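Local coordinates for uncharacterized protein Ta1441 (Thermoplasma acidophilum, PDB 3GAA) that is of unknown function but, as a member of the PAC2 family, is possibly related in role to the proteasome assembly chaperones, at residues P146-F151 / I156-S161; S120-M125 / G169-E174. All blocks are in the same frame, centred on the assembly; numbering follows the deposited sequence.

How the contacts relate
Both contacts set a helix against the same mixed sheet, their centres about 15 Å apart. Contact 2 is the deeper, its centre about 10 Å from that of the chain; there strand 121-130 meets helix 166-178 through aliphatic side chains alone. Contact 1, at about 19 Å, involves the short strand 157-158, outermost within this chain, and adds a backbone hydrogen bond to its apolar touches. Both are buried, contact 2 in all four touching residues, contact 1 in three of four, P158 being partly exposed. A salt bridge joins the two, K147 NZ to E121 OE1 at 3.0 Å, and each also reaches the second subunit.

Contact 1 of 2, residues P146-F151 / I156-S161; sequences PKLDKF and IQPADS
In the beta-alpha-beta unit formed by strand 140-142, helix 145-153 and strand 157-158, F151 and I156 meet near the turn that brings the chain from helix 145-153 back to the sheet. Two kinds of contact close this return. The polar one is a backbone hydrogen bond from I156 N to F151 O, 3.0 Å long and bent, with 137° at the hydrogen. The apolar one lies beside it: F151 CB and I156 CB are 4.0 Å apart, so the roots of the two side chains pack together while the phenyl ring itself turns off from this segment. In I156, CG1 stands beside the backbone N and anti to the carbonyl carbon (chi1 -50°), and from there CD1 extends to the foot of the ring, 4.1 Å from F151 CG. The ring has a further neighbour within its own helix, because the carbonyl carbon of K147 lies over one of its faces, displaced toward the rim. Nearly one turn back along the helix, L148 makes the second apolar touch: its CB does not point at the strand, but L148 CD2 reaches P158 CG, 4.2 Å away. The helix thus meets the returning chain at two places, I156 just before the strand and P158 within it. Beyond the pair, I156 and F151 both rest on A141 of strand 140-142, with which strand 157-158 pairs in parallel through backbone bonds of Q157 and A159, and the F151 ring also meets F185 of strand 181-190, the planes inclined at about 45°. L148 also packs against G73 of the second subunit.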
# COMPACT_ATOMS: atom_id res chain seq x y z
N PRO A 146 -6.92 19.52 39.29
CA PRO A 146 -5.73 20.05 39.94
C PRO A 146 -5.27 21.46 39.44
O PRO A 146 -4.89 22.34 40.25
CB PRO A 146 -4.69 18.98 39.68
CG PRO A 146 -5.47 17.78 39.34
CD PRO A 146 -6.73 18.20 38.71
N LYS A 147 -5.31 21.66 38.12
CA LYS A 147 -5.10 22.97 37.55
C LYS A 147 -6.19 23.97 38.01
O LYS A 147 -5.87 25.04 38.55
CB LYS A 147 -5.01 22.89 36.03
CG LYS A 147 -3.61 22.54 35.49
CD LYS A 147 -2.76 23.83 35.28
CE LYS A 147 -1.33 23.54 34.81
NZ LYS A 147 -0.64 24.76 34.27
N LEU A 148 -7.45 23.63 37.81
CA LEU A 148 -8.57 24.50 38.23
C LEU A 148 -8.42 25.02 39.66
O LEU A 148 -8.77 26.15 39.95
CB LEU A 148 -9.90 23.77 38.14
CG LEU A 148 -10.62 23.77 36.83
CD1 LEU A 148 -11.91 23.03 37.00
CD2 LEU A 148 -10.87 25.19 36.45
N ASP A 149 -7.90 24.17 40.53
CA ASP A 149 -7.71 24.49 41.93
C ASP A 149 -6.59 25.47 42.17
O ASP A 149 -6.79 26.39 42.94
CB ASP A 149 -7.52 23.19 42.73
CG ASP A 149 -8.88 22.44 42.98
OD1 ASP A 149 -9.85 22.53 42.14
OD2 ASP A 149 -8.99 21.75 44.04
N LYS A 150 -5.44 25.31 41.52
CA LYS A 150 -4.40 26.35 41.51
C LYS A 150 -4.98 27.66 40.97
O LYS A 150 -4.93 28.68 41.63
CB LYS A 150 -3.22 25.95 40.63
CG LYS A 150 -2.41 24.72 41.09
CD LYS A 150 -0.96 24.69 40.47
CE LYS A 150 -0.46 23.27 39.98
NZ LYS A 150 -0.67 23.05 38.45
N PHE A 151 -5.56 27.62 39.78
CA PHE A 151 -6.16 28.81 39.17
C PHE A 151 -7.17 29.54 40.00
O PHE A 151 -7.43 30.70 39.76
CB PHE A 151 -6.85 28.46 37.85
CG PHE A 151 -5.92 28.06 36.75
CD1 PHE A 151 -4.55 28.21 36.86
CD2 PHE A 151 -6.45 27.55 35.57
CE1 PHE A 151 -3.70 27.84 35.82
CE2 PHE A 151 -5.62 27.18 34.52
CZ PHE A 151 -4.24 27.31 34.65
N ILE A 156 -9.10 33.10 38.99
CA ILE A 156 -9.70 32.58 37.77
C ILE A 156 -10.77 31.57 38.17
O ILE A 156 -10.50 30.63 38.88
CB ILE A 156 -8.64 31.86 36.89
CG1 ILE A 156 -7.39 32.75 36.68
CG2 ILE A 156 -9.24 31.46 35.56
CD1 ILE A 156 -6.26 32.08 35.85
N GLN A 157 -11.98 31.78 37.71
CA GLN A 157 -13.05 30.86 38.02
C GLN A 157 -13.37 29.92 36.84
O GLN A 157 -12.95 30.18 35.70
CB GLN A 157 -14.32 31.59 38.51
CG GLN A 157 -14.39 33.16 38.26
CD GLN A 157 -15.76 33.78 38.68
OE1 GLN A 157 -16.16 34.85 38.20
NE2 GLN A 157 -16.47 33.10 39.57
N PRO A 158 -14.07 28.80 37.14
CA PRO A 158 -14.34 27.72 36.17
C PRO A 158 -15.36 28.15 35.20
O PRO A 158 -16.38 28.65 35.62
CB PRO A 158 -14.91 26.62 37.04
CG PRO A 158 -14.28 26.83 38.34
CD PRO A 158 -14.25 28.31 38.51
N ALA A 159 -15.13 27.96 33.92
CA ALA A 159 -16.13 28.40 32.92
C ALA A 159 -17.44 27.74 33.23
O ALA A 159 -17.47 26.67 33.79
CB ALA A 159 -15.71 28.04 31.56
N ASP A 160 -18.55 28.37 32.90
CA ASP A 160 -19.78 27.62 33.06
C ASP A 160 -20.30 27.10 31.75
O ASP A 160 -21.01 27.81 31.05
CB ASP A 160 -20.91 28.34 33.82
CG ASP A 160 -21.80 27.31 34.60
OD1 ASP A 160 -21.96 26.16 34.07
OD2 ASP A 160 -22.29 27.60 35.73
N SER A 161 -19.93 25.88 31.41
CA SER A 161 -20.58 25.23 30.31
C SER A 161 -20.38 23.77 30.43
O SER A 161 -19.32 23.31 30.86
CB SER A 161 -20.08 25.72 28.97
OG SER A 161 -18.71 26.02 29.06

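Contact 2 of 2, residues S120-M125 / G169-E174; sequences SEIVIM and GGILNE
Hydrophobic contact between I122 and I124 on strand 121-130 and I171 and L172 on helix 166-178 carries this interface, a worked case of helix-on-sheet packing in an alpha/beta fold. The local axes run nearly antiparallel, at 165°, and approach to 9.6 Å. Since strand residues alternate sides, I122 and I124 both point toward the helix, while V123 between them turns to the other face of the sheet. I171 answers both with one methyl, CG2, which lies 3.8 Å from I122 CG2 and 3.6 Å from I124 CD1. With CG1 turned beside the backbone N (chi1 -67°), CG2 takes the position opposite N, and it is this methyl that meets the strand. I124 CD1 touches a second residue as well, L172 CD1 at 3.3 Å. M111 packs on both I122 and I171, so helix 103-117 adds to the same apolar layer.

The polar bonds run to other partners: the backbone of I122 pairs with T181 and L183 within the sheet, and N173 ND2 donates to V67 O of the second subunit. With only aliphatic carbons meeting between the two segments, nothing directional links them, so their fit probably rests on shape and burial.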
# COMPACT_ATOMS: atom_id res chain seq x y z
N SER A 120 4.63 20.89 26.19
CA SER A 120 4.26 20.50 27.54
C SER A 120 2.79 20.81 27.80
O SER A 120 2.11 19.97 28.32
CB SER A 120 5.13 21.23 28.55
OG SER A 120 5.47 22.54 28.06
N GLU A 121 2.30 22.00 27.43
CA GLU A 121 0.95 22.48 27.78
C GLU A 121 0.36 23.31 26.64
O GLU A 121 1.05 24.16 26.10
CB GLU A 121 0.99 23.40 29.00
CG GLU A 121 2.01 23.02 30.11
CD GLU A 121 1.36 22.74 31.48
OE1 GLU A 121 0.30 23.38 31.81
OE2 GLU A 121 1.91 21.90 32.24
N ILE A 122 -0.92 23.11 26.34
CA ILE A 122 -1.57 23.85 25.28
C ILE A 122 -2.60 24.75 25.87
O ILE A 122 -3.37 24.29 26.64
CB ILE A 122 -2.26 22.89 24.32
CG1 ILE A 122 -1.21 21.95 23.76
CG2 ILE A 122 -2.94 23.61 23.18
CD1 ILE A 122 -1.81 20.78 23.08
N VAL A 123 -2.63 26.02 25.54
CA VAL A 123 -3.62 26.90 26.13
C VAL A 123 -4.47 27.38 25.02
O VAL A 123 -3.94 27.85 24.02
CB VAL A 123 -2.95 28.08 26.79
CG1 VAL A 123 -3.94 28.92 27.43
CG2 VAL A 123 -1.91 27.61 27.78
N ILE A 124 -5.79 27.28 25.14
CA ILE A 124 -6.67 27.83 24.08
C ILE A 124 -7.31 29.14 24.53
O ILE A 124 -7.95 29.21 25.61
CB ILE A 124 -7.74 26.88 23.66
CG1 ILE A 124 -7.10 25.63 23.07
CG2 ILE A 124 -8.58 27.54 22.63
CD1 ILE A 124 -7.76 24.36 23.55
N MET A 125 -7.11 30.18 23.71
CA MET A 125 -7.45 31.54 24.09
C MET A 125 -8.77 31.89 23.52
O MET A 125 -8.94 31.77 22.33
CB MET A 125 -6.43 32.52 23.57
CG MET A 125 -5.13 32.54 24.39
SD MET A 125 -3.66 33.15 23.50
CE MET A 125 -2.97 34.06 24.81
N GLY A 169 -12.76 22.54 21.97
CA GLY A 169 -13.16 21.16 22.34
C GLY A 169 -12.36 20.09 21.61
O GLY A 169 -11.97 19.07 22.17
N GLY A 170 -12.12 20.31 20.34
CA GLY A 170 -11.38 19.35 19.58
C GLY A 170 -9.99 19.23 20.13
O GLY A 170 -9.54 18.12 20.37
N ILE A 171 -9.31 20.35 20.35
CA ILE A 171 -7.97 20.31 20.98
C ILE A 171 -7.97 19.76 22.42
O ILE A 171 -7.15 18.97 22.79
CB ILE A 171 -7.29 21.70 20.90
CG1 ILE A 171 -7.00 21.99 19.42
CG2 ILE A 171 -6.00 21.77 21.82
CD1 ILE A 171 -6.90 23.42 19.14
N LEU A 172 -8.92 20.17 23.22
CA LEU A 172 -9.00 19.60 24.53
C LEU A 172 -9.09 18.05 24.50
O LEU A 172 -8.45 17.33 25.32
CB LEU A 172 -10.15 20.26 25.27
CG LEU A 172 -9.75 21.46 26.12
CD1 LEU A 172 -8.34 21.95 25.74
CD2 LEU A 172 -10.73 22.59 26.10
N ASN A 173 -9.86 17.51 23.55
CA ASN A 173 -10.06 16.06 23.52
C ASN A 173 -8.76 15.41 23.13
O ASN A 173 -8.28 14.49 23.79
CB ASN A 173 -11.18 15.65 22.59
CG ASN A 173 -12.54 15.71 23.27
OD1 ASN A 173 -12.64 15.82 24.50
ND2 ASN A 173 -13.57 15.66 22.49
N GLU A 174 -8.13 15.95 22.09
CA GLU A 174 -6.86 15.45 21.73
C GLU A 174 -5.89 15.46 22.89
O GLU A 174 -5.14 14.53 23.07
CB GLU A 174 -6.32 16.29 20.63
CG GLU A 174 -6.97 16.02 19.32
CD GLU A 174 -6.56 14.71 18.63
OE1 GLU A 174 -5.57 13.99 19.00
OE2 GLU A 174 -7.27 14.45 17.63